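Local coordinates for protein glucose dehydrogenase (Haloferax mediterranei, PDB 2B5W) that catalyses the NAD(P)+-dependent oxidation of D-glucose and several other aldoses, preferring NADP+ and using a catalytic zinc ion in each subunit of a homodimer, at residues Ala143-Leu148 / Asp326-Val331; Leu189-Val194 / Thr317-Trp322; Leu205-Arg210 / Val226-Thr231; Asp212-Ile217 / Thr346-Ala351. The protein carries 1 engineered substitution. All blocks are in the same frame, centred on the assembly; numbering follows the deposited sequence.

Interaction 1 of 4, residues Ala143-Leu148 / Asp326-Val331; sequences AELGFL and DLVTGV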
# COMPACT_ATOMS: atom_id res chain seq x y z
N ALA A 143 14.50 -26.55 17.82
CA ALA A 143 13.56 -26.86 18.89
C ALA A 143 13.71 -25.93 20.07
O ALA A 143 12.69 -25.52 20.62
CB ALA A 143 13.71 -28.26 19.35
N GLU A 144 14.95 -25.67 20.51
CA GLU A 144 15.19 -24.85 21.69
C GLU A 144 14.53 -23.49 21.58
O GLU A 144 13.88 -23.00 22.50
CB GLU A 144 16.72 -24.73 21.97
CG GLU A 144 17.07 -23.83 23.14
CD GLU A 144 18.54 -23.51 23.27
OE1 GLU A 144 18.87 -22.58 24.04
OE2 GLU A 144 19.36 -24.16 22.59
N LEU A 145 14.70 -22.85 20.43
CA LEU A 145 14.17 -21.51 20.21
C LEU A 145 13.03 -21.52 19.20
O LEU A 145 12.69 -20.47 18.59
CB LEU A 145 15.26 -20.55 19.80
CG LEU A 145 16.38 -20.38 20.81
CD1 LEU A 145 17.39 -19.35 20.27
CD2 LEU A 145 15.82 -19.95 22.19
N GLY A 146 12.32 -22.65 19.13
CA GLY A 146 11.30 -22.82 18.08
C GLY A 146 10.08 -21.94 18.26
O GLY A 146 9.31 -21.72 17.29
N PHE A 147 9.87 -21.45 19.48
CA PHE A 147 8.84 -20.47 19.76
C PHE A 147 9.06 -19.14 19.05
O PHE A 147 8.19 -18.29 19.13
CB PHE A 147 8.67 -20.29 21.27
CG PHE A 147 9.90 -19.78 21.96
CD1 PHE A 147 10.15 -18.40 22.08
CD2 PHE A 147 10.83 -20.66 22.50
CE1 PHE A 147 11.31 -17.97 22.70
CE2 PHE A 147 11.96 -20.22 23.09
CZ PHE A 147 12.21 -18.89 23.21
N LEU A 148 10.22 -18.92 18.43
CA LEU A 148 10.49 -17.70 17.70
C LEU A 148 10.06 -17.82 16.25
O LEU A 148 9.97 -16.80 15.56
CB LEU A 148 11.97 -17.35 17.72
CG LEU A 148 12.56 -16.97 19.08
CD1 LEU A 148 14.02 -16.64 18.91
CD2 LEU A 148 11.81 -15.84 19.68
N ASP A 326 20.54 -12.53 23.56
CA ASP A 326 20.14 -11.32 24.26
C ASP A 326 18.64 -11.03 24.18
O ASP A 326 18.03 -10.44 25.08
CB ASP A 326 20.95 -10.11 23.80
CG ASP A 326 22.43 -10.20 24.17
OD1 ASP A 326 22.86 -11.11 24.91
OD2 ASP A 326 23.24 -9.36 23.75
N LEU A 327 18.02 -11.45 23.09
CA LEU A 327 16.59 -11.28 22.90
C LEU A 327 15.77 -12.04 23.92
O LEU A 327 14.79 -11.52 24.44
CB LEU A 327 16.20 -11.72 21.48
CG LEU A 327 14.71 -11.52 21.12
CD1 LEU A 327 14.43 -10.10 20.79
CD2 LEU A 327 14.33 -12.46 19.96
N VAL A 328 16.15 -13.29 24.14
CA VAL A 328 15.41 -14.21 25.02
C VAL A 328 15.94 -14.05 26.45
O VAL A 328 16.98 -14.59 26.84
CB VAL A 328 15.47 -15.66 24.51
CG1 VAL A 328 14.63 -16.55 25.44
CG2 VAL A 328 14.93 -15.74 23.10
N THR A 329 15.19 -13.26 27.20
CA THR A 329 15.62 -12.87 28.54
C THR A 329 15.22 -13.87 29.59
O THR A 329 15.79 -13.83 30.70
CB THR A 329 15.13 -11.46 28.88
OG1 THR A 329 13.75 -11.32 28.63
CG2 THR A 329 15.79 -10.39 28.01
N GLY A 330 14.30 -14.77 29.28
CA GLY A 330 13.96 -15.82 30.22
C GLY A 330 13.14 -16.95 29.63
O GLY A 330 12.12 -16.68 29.01
N VAL A 331 13.59 -18.17 29.83
CA VAL A 331 12.81 -19.36 29.56
C VAL A 331 12.54 -19.97 30.94
O VAL A 331 13.47 -20.23 31.71
CB VAL A 331 13.52 -20.33 28.65
CG1 VAL A 331 12.62 -21.51 28.40
CG2 VAL A 331 13.83 -19.65 27.30
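V328 is the bump of this contact, and L145, F147 and L148 form the hollow that takes it. CG1 meets the ring of F147 at its edge, close to the ring plane, with 4.0 Å between V328 CG1 and F147 CZ. CG2 lies between the ring and the leucines: V328 CG2 is 4.2 Å from F147 CZ, and 4.4 Å from both L145 CD2 and L148 CD1. F147 and V328 reach for one another from opposite directions; the phenyl group arrives there because CG of F147 sits between its own backbone N and carbonyl carbon (chi1 62°). Two flanking pairs widen the fit: L148 CD2 rests 4.2 Å from L327 CD2, and V331 CG2 comes obliquely to within 4.5 Å of F147 CZ. No hydrogen bond crosses, so the match is one of apolar shape alone. The three residues of the hollow follow a type I turn, A143 to G146, into a short 3-10 segment in which L148 N bonds to L145 O. Strand 349-353 adds to the surroundings, A351 touching F147 and K349 touching L148 and L327. F147 also lies near the zinc ligand E64, and L327 near the NADP-binding S183. The arrangement is a helix-to-strand junction, 321-327 into 328-333, packed against the loop before helix 149-164, beside the catalytic cleft of a zinc-dependent alcohol dehydrogenase fold.

Interaction 2 of 4, residues Leu189-Val194 / Thr317-Trp322; sequences LAMLKV and TKLPKW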
# COMPACT_ATOMS: atom_id res chain seq x y z
N LEU A 189 14.15 -5.99 13.36
CA LEU A 189 15.37 -5.25 13.07
C LEU A 189 16.53 -6.19 12.66
O LEU A 189 17.24 -5.91 11.71
CB LEU A 189 15.71 -4.39 14.28
CG LEU A 189 16.90 -3.45 14.16
CD1 LEU A 189 16.66 -2.38 13.16
CD2 LEU A 189 17.24 -2.89 15.56
N ALA A 190 16.72 -7.30 13.39
CA ALA A 190 17.73 -8.28 13.05
C ALA A 190 17.42 -8.95 11.72
O ALA A 190 18.32 -9.20 10.91
CB ALA A 190 17.86 -9.33 14.13
N MET A 191 16.14 -9.23 11.47
CA MET A 191 15.77 -9.75 10.17
C MET A 191 16.11 -8.78 9.01
O MET A 191 16.57 -9.19 7.97
CB MET A 191 14.28 -10.11 10.11
CG MET A 191 13.90 -11.20 11.09
SD MET A 191 12.12 -11.50 11.17
CE MET A 191 11.78 -11.95 9.45
N LEU A 192 15.86 -7.50 9.19
CA LEU A 192 16.15 -6.51 8.18
C LEU A 192 17.66 -6.42 7.94
O LEU A 192 18.09 -6.22 6.82
CB LEU A 192 15.54 -5.13 8.52
CG LEU A 192 14.02 -5.13 8.47
CD1 LEU A 192 13.46 -3.88 9.13
CD2 LEU A 192 13.48 -5.23 7.03
N LYS A 193 18.46 -6.62 8.98
CA LYS A 193 19.89 -6.56 8.80
C LYS A 193 20.37 -7.61 7.81
O LYS A 193 21.35 -7.39 7.08
CB LYS A 193 20.57 -6.76 10.16
CG LYS A 193 22.07 -6.59 10.13
CD LYS A 193 22.62 -6.65 11.52
CE LYS A 193 24.15 -6.57 11.56
NZ LYS A 193 24.57 -5.18 11.38
N VAL A 194 19.71 -8.78 7.83
CA VAL A 194 20.11 -9.88 6.96
C VAL A 194 19.25 -10.07 5.72
O VAL A 194 19.50 -11.00 4.92
CB VAL A 194 20.26 -11.24 7.74
CG1 VAL A 194 21.27 -11.10 8.85
CG2 VAL A 194 18.93 -11.73 8.27
N THR A 317 18.42 -19.14 10.78
CA THR A 317 19.79 -19.58 10.61
C THR A 317 20.80 -18.45 10.38
O THR A 317 21.99 -18.55 10.68
CB THR A 317 19.83 -20.59 9.46
OG1 THR A 317 18.98 -21.72 9.79
CG2 THR A 317 21.14 -21.15 9.28
N LYS A 318 20.28 -17.31 9.87
CA LYS A 318 21.09 -16.15 9.60
C LYS A 318 21.17 -15.13 10.74
O LYS A 318 21.96 -14.19 10.70
CB LYS A 318 20.53 -15.41 8.39
CG LYS A 318 20.55 -16.22 7.14
CD LYS A 318 20.07 -15.43 5.91
CE LYS A 318 19.87 -16.35 4.71
NZ LYS A 318 18.84 -15.83 3.69
N LEU A 319 20.33 -15.30 11.73
CA LEU A 319 20.35 -14.33 12.84
C LEU A 319 21.61 -14.55 13.71
O LEU A 319 22.03 -15.68 13.93
CB LEU A 319 19.07 -14.44 13.67
CG LEU A 319 17.77 -14.18 12.93
CD1 LEU A 319 16.59 -14.50 13.81
CD2 LEU A 319 17.71 -12.85 12.33
N PRO A 320 22.23 -13.49 14.21
CA PRO A 320 23.44 -13.70 15.04
C PRO A 320 23.16 -14.47 16.34
O PRO A 320 22.09 -14.27 16.94
CB PRO A 320 23.92 -12.28 15.34
CG PRO A 320 23.22 -11.43 14.44
CD PRO A 320 21.90 -12.07 14.05
N LYS A 321 24.12 -15.31 16.78
CA LYS A 321 23.89 -16.09 18.00
C LYS A 321 23.78 -15.18 19.19
O LYS A 321 22.94 -15.41 20.05
CB LYS A 321 25.02 -17.08 18.25
CG LYS A 321 24.75 -18.39 17.57
CD LYS A 321 24.78 -18.24 16.06
CE LYS A 321 24.63 -19.56 15.35
NZ LYS A 321 24.28 -19.40 13.92
N TRP A 322 24.58 -14.09 19.24
CA TRP A 322 24.50 -13.17 20.38
C TRP A 322 23.12 -12.56 20.46
O TRP A 322 22.66 -12.26 21.54
CB TRP A 322 25.56 -12.02 20.34
CG TRP A 322 25.25 -10.96 19.32
CD1 TRP A 322 25.72 -10.91 18.04
CD2 TRP A 322 24.35 -9.84 19.46
NE1 TRP A 322 25.19 -9.83 17.39
CE2 TRP A 322 24.35 -9.15 18.23
CE3 TRP A 322 23.55 -9.36 20.49
CZ2 TRP A 322 23.56 -8.02 18.00
CZ3 TRP A 322 22.78 -8.22 20.27
CH2 TRP A 322 22.79 -7.57 19.04
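L319 reaches across to helix 183-194 with one branch, CD2, which settles among A190, M191 and V194. Its CG stands anti to its carbonyl carbon (chi1 -60°), and with CD1 extended, the branch CD2 turns to the helix. There L319 CD2 lies 4.0 Å from A190 CB, which points toward the opposing segment. The small alanine lets the leucine come close to the helix backbone as well, with L319 CD2 4.0 Å from M191 N. The shaft of M191 also borders the same methyl, M191 CG being 4.3 Å from L319 CD2, although the methionine leaves its backbone in the direction away from the contact. From the next helical turn V194 closes in with CG2, 4.4 Å from L319 CD2.

V194 has a second role. Its side chain and that of K318 cross obliquely, with V194 CG2 4.0 Å from K318 CB, while the other methyl approaches the peptide, V194 CG1 being 3.7 Å from K318 O. K318 runs on from there, extended; a potassium ion lies about 4 Å from its side chain. No hydrogen bond joins the segments, and the packing is mostly between apolar carbons.

The contact fits the turn between helices 306-318 and 321-327, where P320 is the N-cap residue of the second helix, against the last turns of helix 183-194. Behind it, M191 packs on helix 149-164 through I152, T155 and E156, and L189 reaches strand 201-206 at L202 and C204.

Interaction 3 of 4, residues Leu205-Arg210 / Val226-Thr231; sequences LGRRDR and VDSRQT. With NAP (NADP nicotinamide-adenine-dinucleotide phosphate), chain I.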
# COMPACT_ATOMS: atom_id res chain seq x y z
N LEU A 205 13.03 2.82 16.66
CA LEU A 205 12.37 3.80 17.54
C LEU A 205 11.96 3.18 18.86
O LEU A 205 11.29 2.15 18.91
CB LEU A 205 11.11 4.34 16.86
CG LEU A 205 10.47 5.59 17.50
CD1 LEU A 205 11.17 6.83 17.01
CD2 LEU A 205 8.96 5.62 17.19
N GLY A 206 12.29 3.87 19.96
CA GLY A 206 11.85 3.50 21.29
C GLY A 206 11.68 4.77 22.13
O GLY A 206 11.80 5.86 21.58
N ARG A 207 11.48 4.60 23.42
CA ARG A 207 11.30 5.73 24.33
C ARG A 207 11.86 5.39 25.72
O ARG A 207 11.24 5.68 26.74
CB ARG A 207 9.84 6.18 24.36
CG ARG A 207 8.84 5.17 24.76
CD ARG A 207 7.41 5.68 24.67
NE ARG A 207 6.48 4.64 25.03
CZ ARG A 207 5.16 4.76 24.98
NH1 ARG A 207 4.61 5.89 24.54
NH2 ARG A 207 4.38 3.74 25.34
N ARG A 208 13.02 4.76 25.70
CA ARG A 208 13.74 4.32 26.90
C ARG A 208 14.91 5.20 27.24
O ARG A 208 15.61 5.74 26.36
CB ARG A 208 14.29 2.91 26.71
CG ARG A 208 13.24 1.86 26.42
CD ARG A 208 12.29 1.62 27.54
NE ARG A 208 11.21 0.69 27.19
CZ ARG A 208 11.35 -0.63 27.12
NH1 ARG A 208 12.50 -1.21 27.41
NH2 ARG A 208 10.30 -1.39 26.79
N ASP A 209 15.13 5.29 28.56
CA ASP A 209 16.39 5.83 29.09
C ASP A 209 17.41 4.72 29.24
O ASP A 209 17.07 3.61 29.66
CB ASP A 209 16.17 6.50 30.47
CG ASP A 209 15.07 7.54 30.47
OD1 ASP A 209 15.10 8.43 29.60
OD2 ASP A 209 14.14 7.54 31.29
N ARG A 210 18.67 5.08 29.03
CA ARG A 210 19.81 4.22 29.34
C ARG A 210 19.99 4.10 30.87
O ARG A 210 19.63 5.03 31.60
CB ARG A 210 21.06 4.77 28.70
CG ARG A 210 21.04 4.89 27.17
CD ARG A 210 22.20 5.68 26.63
NE ARG A 210 22.02 5.90 25.20
CZ ARG A 210 22.42 5.10 24.25
NH1 ARG A 210 23.07 3.98 24.53
NH2 ARG A 210 22.11 5.40 23.00
N VAL A 226 16.56 5.61 18.00
CA VAL A 226 15.81 6.86 17.90
C VAL A 226 14.82 6.91 19.04
O VAL A 226 13.85 6.16 19.13
CB VAL A 226 15.10 7.01 16.51
CG1 VAL A 226 14.41 8.38 16.42
CG2 VAL A 226 16.07 6.82 15.40
N ASP A 227 15.07 7.83 19.98
CA ASP A 227 14.19 8.03 21.09
C ASP A 227 13.12 9.01 20.66
O ASP A 227 13.44 10.13 20.31
CB ASP A 227 15.01 8.62 22.24
CG ASP A 227 14.22 8.89 23.47
OD1 ASP A 227 12.96 8.80 23.51
OD2 ASP A 227 14.83 9.20 24.55
N SER A 228 11.88 8.56 20.62
CA SER A 228 10.76 9.33 20.10
C SER A 228 10.44 10.56 20.94
O SER A 228 9.76 11.46 20.48
CB SER A 228 9.53 8.47 20.00
OG SER A 228 9.03 8.02 21.24
N ARG A 229 10.89 10.55 22.19
CA ARG A 229 10.74 11.73 23.07
C ARG A 229 11.64 12.89 22.64
O ARG A 229 11.39 14.05 22.94
CB ARG A 229 11.04 11.31 24.49
CG ARG A 229 10.10 10.22 25.03
CD ARG A 229 10.50 9.65 26.34
NE ARG A 229 11.83 9.07 26.24
CZ ARG A 229 12.56 8.69 27.27
NH1 ARG A 229 12.09 8.80 28.50
NH2 ARG A 229 13.76 8.17 27.06
N GLN A 230 12.71 12.56 21.94
CA GLN A 230 13.63 13.52 21.34
C GLN A 230 13.33 13.83 19.88
O GLN A 230 13.38 15.01 19.46
CB GLN A 230 15.03 12.97 21.41
CG GLN A 230 15.53 12.73 22.81
CD GLN A 230 15.66 14.02 23.58
OE1 GLN A 230 16.14 15.03 23.05
NE2 GLN A 230 15.20 14.02 24.82
N THR A 231 13.09 12.78 19.10
CA THR A 231 12.90 12.87 17.67
C THR A 231 11.64 12.12 17.28
O THR A 231 11.67 10.90 17.18
CB THR A 231 14.10 12.27 16.95
OG1 THR A 231 15.31 12.92 17.36
CG2 THR A 231 14.00 12.51 15.44
PA NAP I . 5.20 -4.69 22.77
O1A NAP I . 4.15 -4.09 23.59
O2A NAP I . 6.10 -5.65 23.56
O5B NAP I . 6.13 -3.59 22.13
C5B NAP I . 5.69 -2.33 21.70
C4B NAP I . 6.89 -1.46 21.95
O4B NAP I . 6.66 -0.21 21.33
C3B NAP I . 7.17 -1.20 23.45
O3B NAP I . 8.46 -1.61 23.85
C2B NAP I . 6.97 0.31 23.59
O2B NAP I . 7.92 0.95 24.43
C1B NAP I . 7.14 0.81 22.18
N9A NAP I . 6.37 2.02 21.95
C8A NAP I . 5.01 2.17 22.09
N7A NAP I . 4.70 3.45 21.79
C5A NAP I . 5.86 4.12 21.50
C6A NAP I . 6.17 5.44 21.14
N6A NAP I . 5.23 6.40 21.06
N1A NAP I . 7.48 5.79 20.90
C2A NAP I . 8.49 4.86 20.99
N3A NAP I . 8.21 3.55 21.35
C4A NAP I . 6.92 3.19 21.58
O3 NAP I . 4.57 -5.62 21.64
PN NAP I . 5.26 -6.63 20.58
O1N NAP I . 6.59 -6.15 20.12
O2N NAP I . 5.09 -8.07 20.97
O5D NAP I . 4.15 -6.18 19.53
C5D NAP I . 4.26 -4.95 18.84
C4D NAP I . 2.94 -4.57 18.18
O4D NAP I . 2.66 -5.54 17.17
C3D NAP I . 1.74 -4.58 19.14
O3D NAP I . 0.88 -3.49 18.88
C2D NAP I . 1.07 -5.91 18.83
O2D NAP I . -0.29 -5.99 19.18
C1D NAP I . 1.32 -6.02 17.33
N1N NAP I . 1.36 -7.38 16.78
C2N NAP I . 0.67 -7.54 15.61
C3N NAP I . 0.71 -8.74 14.97
C7N NAP I . 0.07 -8.77 13.61
O7N NAP I . -0.02 -10.07 13.11
N7N NAP I . -0.34 -7.62 13.02
C4N NAP I . 1.41 -9.84 15.48
C5N NAP I . 2.12 -9.66 16.66
C6N NAP I . 2.11 -8.41 17.30
P2B NAP I . 7.66 1.16 26.05
O1X NAP I . 7.65 -0.10 26.75
O2X NAP I . 8.83 2.09 26.45
O3X NAP I . 6.33 1.89 26.25
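The adenosine end of the NADP site is built here, on a beta-alpha-beta unit of the Rossmann fold whose two strands run parallel and end side by side. G206 N bonds to V226 O (2.9 Å) and S228 N to G206 O (2.9 Å), the latter almost in line with the carbonyl. On the sheet face that L205 and V226 share, L205 CD1 packs 3.6 Å from V226 CG1. Beyond the strand ends, the cofactor's 2'-phosphate is held by two arginines. R207 sends NE and NH2 to the same oxygen, with R207 NH2 2.8 Å from NAP O3X, while its guanidinium face lies over adenine N7A. R208, bent at chi2 (-66°), takes the other two oxygens, NE to O2X and NH2 to O1X. These two grips are consistent with the preference for NADP+. S228 OG donates to adenine N1A at 2.7 Å. D209, D227 and R229 form a salt-bridge network: R229 holds D227 side-on, NE to OD1 at 177° and NH2 to OD2, and R229 NH2 is also 2.9 Å from D209 OD1, approaching from above the carboxylate plane. R207 O lies over the face of the R229 guanidinium. D227 OD1 further accepts from R229 N, an Asx turn. Strand 224-227 is outermost in the six-stranded parallel sheet within the chain, strand 201-206 lies between it and 175-179, and helix 213-220 connects the pair.

Interaction 4 of 4, residues Asp212-Ile217 / Thr346-Ala351; sequences DPTIDI and TTIKTA. With K (potassium ion), chain D.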
# COMPACT_ATOMS: atom_id res chain seq x y z
N ASP A 212 19.46 0.32 29.15
CA ASP A 212 18.27 -0.42 28.72
C ASP A 212 18.71 -1.51 27.75
O ASP A 212 19.53 -1.25 26.87
CB ASP A 212 17.30 0.52 28.04
CG ASP A 212 16.03 -0.17 27.67
OD1 ASP A 212 16.06 -0.77 26.55
OD2 ASP A 212 15.00 -0.13 28.38
N PRO A 213 18.22 -2.74 27.94
CA PRO A 213 18.74 -3.85 27.10
C PRO A 213 18.20 -3.85 25.67
O PRO A 213 18.83 -4.48 24.78
CB PRO A 213 18.25 -5.10 27.82
CG PRO A 213 17.01 -4.67 28.53
CD PRO A 213 17.28 -3.22 28.96
N THR A 214 17.11 -3.15 25.41
CA THR A 214 16.65 -2.98 24.03
C THR A 214 17.52 -1.99 23.27
O THR A 214 17.90 -2.22 22.14
CB THR A 214 15.13 -2.60 23.89
OG1 THR A 214 14.89 -1.25 24.28
CG2 THR A 214 14.24 -3.43 24.79
N ILE A 215 17.93 -0.91 23.92
CA ILE A 215 18.89 -0.01 23.31
C ILE A 215 20.19 -0.75 22.99
O ILE A 215 20.80 -0.59 21.93
CB ILE A 215 19.17 1.20 24.23
CG1 ILE A 215 17.88 1.99 24.48
CG2 ILE A 215 20.25 2.10 23.59
CD1 ILE A 215 18.04 3.27 25.40
N ASP A 216 20.63 -1.58 23.93
CA ASP A 216 21.84 -2.27 23.74
C ASP A 216 21.74 -3.21 22.52
O ASP A 216 22.65 -3.30 21.74
CB ASP A 216 22.19 -3.10 24.97
CG ASP A 216 22.60 -2.28 26.18
OD1 ASP A 216 22.91 -1.08 26.02
OD2 ASP A 216 22.64 -2.83 27.32
N ILE A 217 20.59 -3.90 22.37
CA ILE A 217 20.43 -4.79 21.21
C ILE A 217 20.43 -3.99 19.92
O ILE A 217 21.09 -4.32 18.94
CB ILE A 217 19.12 -5.61 21.35
CG1 ILE A 217 19.35 -6.78 22.29
CG2 ILE A 217 18.69 -6.14 19.96
CD1 ILE A 217 18.08 -7.50 22.70
N THR A 346 13.28 -4.73 31.41
CA THR A 346 14.33 -5.73 31.23
C THR A 346 13.86 -7.07 30.69
O THR A 346 14.70 -7.99 30.50
CB THR A 346 15.09 -5.99 32.53
OG1 THR A 346 14.17 -6.42 33.53
CG2 THR A 346 15.73 -4.74 33.04
N THR A 347 12.54 -7.21 30.50
CA THR A 347 11.95 -8.43 29.94
C THR A 347 11.74 -8.16 28.48
O THR A 347 11.07 -7.22 28.13
CB THR A 347 10.64 -8.75 30.63
OG1 THR A 347 10.88 -8.91 32.04
CG2 THR A 347 10.13 -10.09 30.19
N ILE A 348 12.39 -8.92 27.61
CA ILE A 348 12.21 -8.69 26.18
C ILE A 348 11.36 -9.83 25.61
O ILE A 348 10.20 -9.62 25.31
CB ILE A 348 13.54 -8.54 25.47
CG1 ILE A 348 14.29 -7.35 26.06
CG2 ILE A 348 13.30 -8.36 23.95
CD1 ILE A 348 15.68 -7.19 25.52
N LYS A 349 11.94 -11.00 25.46
CA LYS A 349 11.20 -12.18 25.04
C LYS A 349 11.34 -13.32 26.05
O LYS A 349 12.44 -13.64 26.44
CB LYS A 349 11.73 -12.68 23.70
CG LYS A 349 10.99 -13.85 23.14
CD LYS A 349 9.60 -13.38 22.73
CE LYS A 349 8.81 -14.43 22.07
NZ LYS A 349 7.49 -13.83 21.76
N THR A 350 10.22 -13.93 26.39
CA THR A 350 10.18 -15.05 27.32
C THR A 350 9.42 -16.19 26.73
O THR A 350 8.69 -16.02 25.76
CB THR A 350 9.49 -14.67 28.62
OG1 THR A 350 8.13 -14.31 28.36
CG2 THR A 350 10.12 -13.44 29.29
N ALA A 351 9.60 -17.35 27.33
CA ALA A 351 8.85 -18.53 26.99
C ALA A 351 8.69 -19.38 28.23
O ALA A 351 9.42 -19.22 29.19
CB ALA A 351 9.56 -19.35 25.91
K K D . 9.16 -5.33 28.00
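A single methyl, I348 CD1, meets all three of P213, T214 and I217 on the first turns of a helix. I217 and I348 reach toward each other tip to tip, with 3.7 Å between I217 CD1 and I348 CD1. The ring of P213 slides past the isoleucine in the opposite direction, P213 CB being 4.0 Å from I348 CD1. T214 meets it at an angle, its CG2 4.1 Å from I348 CD1. Farther out, P213 CG rests 3.9 Å from T346 CA. Across the contact the meeting is wholly apolar.

The helix start is held by D212, its N-cap, whose OD1 collects three donors. T214 N reaches D212 OD1 at 2.8 Å from above the carboxylate plane, I215 N uses the anti lone pair, and T214 OG1 comes in on the syn side at 2.6 Å from D212 OD1. A chi1 of 73° turns the T214 hydroxyl back to the cap and leaves CG2 for I348. T214 OG1 also accepts from ND2 of the NADP-binding N181, and D212 OD2 is salt-bridged to R208, which ties the cap to the cofactor site.

The same loop also binds a potassium ion: T347 O lies 2.7 Å from it, and D344 O is the second protein ligand. The arrangement is that of a capped Rossmann helix, 213-220, docked on the loop leading into strand 349-353, a strand of the separate mixed sheet, close to the NADP site.

Interaction 3 lies in the parallel Rossmann sheet, while interactions 1 and 4 reach the mixed sheet. Interaction 3 is the most local along the sequence and is nested within the loops closed by interactions 1 and 2; interaction 2 is itself nested within interaction 1, whereas interaction 4 crosses the other three. Interactions 1 and 4 have centres about 12 Å apart and join through neighbouring strands 328-333 and 349-353, with T329 hydrogen-bonded to I348 and K349. Interactions 1 and 2 share helix 321-327, and W322 of interaction 2 packs on I217 of interaction 4. Interactions 3 and 4, centres about 15 Å apart, meet through helix 213-220. Interaction 4 thus touches both 1 and 3, which do not touch each other.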